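Local coordinates for BDI_3064 protein (Parabacteroides distasonis ATCC 8503, PDB 5Z06) that hydrolyses linear beta-1,2-glucan and beta-1,2-glucooligosaccharides of four or more glucose units, acting from the non-reducing end to release sophorose, at residues R632-Y635 against R636-S640; I137-E140 against D141-L144. All blocks are in the same frame, centred on the assembly; numbering follows the deposited sequence.

Contact 2 comes first along the chain, at the exit of strand 132-138 in the N-terminal beta region; contact 1 follows nearly five hundred residues later, where helix 624-636 gives way to helix 639-642 within the glycoamylase-like part. Their centres lie about 43 Å apart and their nearest atoms about 30 Å, and they share no strand or helix. Both are local changes of direction: 137-144 turns out of a beta strand, with side chains touching strands of two antiparallel sheets, while 632-640 turns out of a helix. Contact 1 also meets the segment round strands 194-200 and 204-210, through Glu202 and His204, consistent with lying at a seam between beta and helical parts of this monomeric enzyme.

Contact 1: residues R632-Y635 against R636-S640; sequences RNYY and RNHGS
At the C-terminal end of helix 624-636, Asn633 holds the residues that follow with both its backbone and its side chain. Its O accepts from Asn637 N at 2.8 Å, one helical turn on, and from His638 N at 3.0 Å, a residue further, so one carbonyl serves two amides as the helical pattern widens. With CG anti to the backbone N (chi1 -176°), the side chain of Asn633 runs beside its own carbonyl carbon, and OD1 takes an almost straight bond from Asn637 ND2 (2.7 Å, 170° at the hydrogen) on an in-plane lone pair. Asn637 supplies the N-H, whereas the amide of Asn633 both gives and accepts: Asn633 ND2 donates to a water at 2.7 Å, which lies in the plane of the His638 ring at 2.8 Å from NE2, and also to Asp584 O. This helix end belongs to the glycoamylase-like part of the enzyme and packs against helix 284-297 through Arg632 and Tyr635. Arg632 and Arg636 lie side by side with guanidinium planes only 6° apart, Arg636 NH1 resting 3.5 Å from Arg632 CD. Salt bridges to Asp284 for Arg632 and Glu202 for Arg636 probably offset their like charges. Edge to edge, Tyr634 CD1 and His638 CD2 stand 4.2 Å apart. Gly639, its CA 3.1 Å from Tyr635 O, fits where a side chain would find little room.

Contact 2: residues I137-E140 against D141-L144; sequences IPLE and DFGL
The ring of Phe142 folds back on Ile137, the two side chains crossing at about a right angle, where strand 132-138 runs into a single helix-like turn closed by a Schellman motif. Ile137 CG2 closes on Phe142 CE2 at 3.3 Å, a tight apolar contact. Placing CG beside its own backbone N (chi1 -64°) brings the ring here, with Leu139 O at its edge; Leu87 of one sheet and Ile107 and Leu118 of the other also touch it, so a flat, greasy residue suits this place between the sheets. Were Phe142 replaced by an alanine, a gap would probably open beside Ile137 CG2 and Leu139 would lose apolar cover. Leu139 runs obliquely to both Phe142 and Leu144; its CD2 meets Phe142 CD2 at 4.1 Å and Leu144 CD1 at 3.7 Å, the latter being the motif's usual hydrophobic pair. The side chains of Pro138 and Asp141 cross at a slant, Asp141 OD1 3.6 Å from Pro138 CB, while OD2 bonds to Tyr123 OH. Asp141 N to Pro138 O (2.9 Å) begins the turn, and Leu144 N to Leu139 O (3.3 Å) is the long 6→1 bond. Inside it Gly143, whose positive phi (78°) glycine adopts easily, donates from N to Glu140 O at 2.7 Å from above the carbonyl plane.

Contact 1: residues R632-Y635 against R636-S640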
loop_
_atom_site.group_PDB
_atom_site.type_symbol
_atom_site.label_atom_id
_atom_site.label_comp_id
_atom_site.label_asym_id
_atom_site.label_seq_id
_atom_site.Cartn_x
_atom_site.Cartn_y
_atom_site.Cartn_z
ATOM N N ARG A 632 12.475 -4.132 14.028
ATOM C CA ARG A 632 13.853 -4.561 13.842
ATOM C C ARG A 632 13.990 -5.696 12.852
ATOM O O ARG A 632 14.890 -5.689 12.023
ATOM C CB ARG A 632 14.424 -5.024 15.149
ATOM C CG ARG A 632 14.753 -3.918 16.124
ATOM C CD ARG A 632 15.486 -4.549 17.286
ATOM N NE ARG A 632 15.267 -3.822 18.520
ATOM C CZ ARG A 632 14.603 -4.270 19.576
ATOM N NH1 ARG A 632 14.052 -5.493 19.601
ATOM N NH2 ARG A 632 14.489 -3.477 20.640
ATOM N N ASN A 633 13.084 -6.672 12.957
ATOM C CA ASN A 633 13.028 -7.798 12.072
ATOM C C ASN A 633 12.693 -7.368 10.649
ATOM O O ASN A 633 13.405 -7.704 9.697
ATOM C CB ASN A 633 11.945 -8.757 12.564
ATOM C CG ASN A 633 11.869 -10.022 11.745
ATOM O OD1 ASN A 633 12.901 -10.543 11.317
ATOM N ND2 ASN A 633 10.648 -10.545 11.553
ATOM N N TYR A 634 11.597 -6.632 10.509
ATOM C CA TYR A 634 11.156 -6.182 9.187
ATOM C C TYR A 634 12.247 -5.419 8.439
ATOM O O TYR A 634 12.468 -5.636 7.239
ATOM C CB TYR A 634 9.910 -5.300 9.313
ATOM C CG TYR A 634 8.681 -5.985 9.822
ATOM C CD1 TYR A 634 8.539 -7.361 9.767
ATOM C CD2 TYR A 634 7.619 -5.235 10.317
ATOM C CE1 TYR A 634 7.401 -7.981 10.237
ATOM C CE2 TYR A 634 6.469 -5.839 10.751
ATOM C CZ TYR A 634 6.372 -7.218 10.728
ATOM O OH TYR A 634 5.246 -7.840 11.174
ATOM N N TYR A 635 12.910 -4.521 9.161
ATOM C CA TYR A 635 13.988 -3.754 8.600
ATOM C C TYR A 635 15.247 -4.587 8.400
ATOM O O TYR A 635 15.720 -4.715 7.275
ATOM C CB TYR A 635 14.287 -2.554 9.464
ATOM C CG TYR A 635 15.321 -1.668 8.867
ATOM C CD1 TYR A 635 15.090 -1.009 7.658
ATOM C CD2 TYR A 635 16.554 -1.495 9.478
ATOM C CE1 TYR A 635 16.065 -0.198 7.090
ATOM C CE2 TYR A 635 17.528 -0.700 8.905
ATOM C CZ TYR A 635 17.279 -0.051 7.714
ATOM O OH TYR A 635 18.258 0.748 7.170
ATOM N N ARG A 636 15.796 -5.141 9.479
ATOM C CA ARG A 636 17.125 -5.734 9.387
ATOM C C ARG A 636 17.137 -7.050 8.677
ATOM O O ARG A 636 18.084 -7.311 7.990
ATOM C CB ARG A 636 17.774 -5.919 10.741
ATOM C CG ARG A 636 18.264 -4.617 11.325
ATOM C CD ARG A 636 18.668 -4.814 12.763
ATOM N NE ARG A 636 19.201 -3.562 13.279
ATOM C CZ ARG A 636 18.979 -3.062 14.486
ATOM N NH1 ARG A 636 18.224 -3.696 15.353
ATOM N NH2 ARG A 636 19.511 -1.905 14.823
ATOM N N ASN A 637 16.106 -7.873 8.860
ATOM C CA ASN A 637 16.073 -9.213 8.255
ATOM C C ASN A 637 15.337 -9.232 6.941
ATOM O O ASN A 637 15.828 -9.843 5.995
ATOM C CB ASN A 637 15.468 -10.238 9.204
ATOM C CG ASN A 637 16.273 -10.380 10.460
ATOM O OD1 ASN A 637 17.511 -10.400 10.410
ATOM N ND2 ASN A 637 15.594 -10.439 11.604
ATOM N N HIS A 638 14.181 -8.569 6.879
ATOM C CA HIS A 638 13.369 -8.528 5.654
ATOM C C HIS A 638 13.508 -7.293 4.799
ATOM O O HIS A 638 12.828 -7.176 3.801
ATOM C CB HIS A 638 11.900 -8.746 5.995
ATOM C CG HIS A 638 11.673 -9.993 6.762
ATOM N ND1 HIS A 638 12.325 -11.168 6.458
ATOM C CD2 HIS A 638 10.926 -10.242 7.861
ATOM C CE1 HIS A 638 11.966 -12.097 7.325
ATOM N NE2 HIS A 638 11.112 -11.563 8.182
ATOM N N GLY A 639 14.401 -6.390 5.157
ATOM C CA GLY A 639 14.453 -5.101 4.510
ATOM C C GLY A 639 14.792 -5.151 3.051
ATOM O O GLY A 639 14.288 -4.338 2.305
ATOM N N SER A 640 15.619 -6.115 2.638
ATOM C CA SER A 640 15.971 -6.277 1.220
ATOM C C SER A 640 14.771 -6.265 0.291
ATOM O O SER A 640 14.840 -5.718 -0.799
ATOM C CB SER A 640 16.734 -7.578 1.010
ATOM O OG SER A 640 15.942 -8.638 1.453
HETATM O O HOH W 1 10.114 -12.932 10.384
#

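Contact 2: residues I137-E140 against D141-L144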
loop_
_atom_site.group_PDB
_atom_site.type_symbol
_atom_site.label_atom_id
_atom_site.label_comp_id
_atom_site.label_asym_id
_atom_site.label_seq_id
_atom_site.Cartn_x
_atom_site.Cartn_y
_atom_site.Cartn_z
ATOM N N ILE A 137 6.297 -7.618 -30.389
ATOM C CA ILE A 137 5.331 -8.421 -31.088
ATOM C C ILE A 137 4.138 -7.505 -31.208
ATOM O O ILE A 137 3.567 -7.122 -30.183
ATOM C CB ILE A 137 4.957 -9.691 -30.313
ATOM C CG1 ILE A 137 6.208 -10.516 -30.028
ATOM C CG2 ILE A 137 3.929 -10.502 -31.098
ATOM C CD1 ILE A 137 6.041 -11.550 -28.943
ATOM N N PRO A 138 3.779 -7.122 -32.452
ATOM C CA PRO A 138 2.541 -6.410 -32.609
ATOM C C PRO A 138 1.406 -7.223 -32.018
ATOM O O PRO A 138 1.303 -8.430 -32.276
ATOM C CB PRO A 138 2.398 -6.290 -34.144
ATOM C CG PRO A 138 3.797 -6.214 -34.632
ATOM C CD PRO A 138 4.545 -7.165 -33.722
ATOM N N LEU A 139 0.559 -6.565 -31.237
ATOM C CA LEU A 139 -0.592 -7.217 -30.649
ATOM C C LEU A 139 -1.524 -7.743 -31.726
ATOM O O LEU A 139 -2.152 -8.787 -31.570
ATOM C CB LEU A 139 -1.309 -6.258 -29.687
ATOM C CG LEU A 139 -0.494 -5.946 -28.420
ATOM C CD1 LEU A 139 -1.255 -4.973 -27.538
ATOM C CD2 LEU A 139 -0.163 -7.195 -27.610
ATOM N N GLU A 140 -1.620 -6.984 -32.806
ATOM C CA GLU A 140 -2.165 -7.430 -34.105
ATOM C C GLU A 140 -1.858 -8.913 -34.429
ATOM O O GLU A 140 -2.778 -9.692 -34.713
ATOM C CB GLU A 140 -1.556 -6.523 -35.173
ATOM C CG GLU A 140 -2.363 -6.323 -36.431
ATOM C CD GLU A 140 -1.630 -5.430 -37.414
ATOM O OE1 GLU A 140 -0.593 -4.839 -37.031
ATOM O OE2 GLU A 140 -2.085 -5.329 -38.565
ATOM N N ASP A 141 -0.581 -9.306 -34.320
ATOM C CA ASP A 141 -0.134 -10.690 -34.634
ATOM C C ASP A 141 -0.777 -11.757 -33.731
ATOM O O ASP A 141 -0.968 -12.901 -34.169
ATOM C CB ASP A 141 1.391 -10.812 -34.585
ATOM C CG ASP A 141 2.111 -9.887 -35.592
ATOM O OD1 ASP A 141 1.444 -9.064 -36.258
ATOM O OD2 ASP A 141 3.356 -9.971 -35.724
ATOM N N PHE A 142 -1.138 -11.387 -32.485
ATOM C CA PHE A 142 -1.945 -12.266 -31.606
ATOM C C PHE A 142 -3.418 -12.297 -31.987
ATOM O O PHE A 142 -4.195 -13.080 -31.419
ATOM C CB PHE A 142 -1.815 -11.879 -30.122
ATOM C CG PHE A 142 -0.422 -12.048 -29.567
ATOM C CD1 PHE A 142 0.108 -13.315 -29.351
ATOM C CD2 PHE A 142 0.352 -10.940 -29.245
ATOM C CE1 PHE A 142 1.390 -13.468 -28.836
ATOM C CE2 PHE A 142 1.637 -11.089 -28.733
ATOM C CZ PHE A 142 2.157 -12.358 -28.523
ATOM N N GLY A 143 -3.809 -11.458 -32.945
ATOM C CA GLY A 143 -5.190 -11.374 -33.380
ATOM C C GLY A 143 -5.979 -10.574 -32.371
ATOM O O GLY A 143 -7.166 -10.817 -32.190
ATOM N N LEU A 144 -5.303 -9.629 -31.710
ATOM C CA LEU A 144 -5.939 -8.730 -30.755
ATOM C C LEU A 144 -6.414 -7.483 -31.476
ATOM O O LEU A 144 -5.623 -6.775 -32.127
ATOM C CB LEU A 144 -4.978 -8.318 -29.629
ATOM C CG LEU A 144 -4.622 -9.420 -28.622
ATOM C CD1 LEU A 144 -3.365 -9.059 -27.861
ATOM C CD2 LEU A 144 -5.781 -9.668 -27.680
#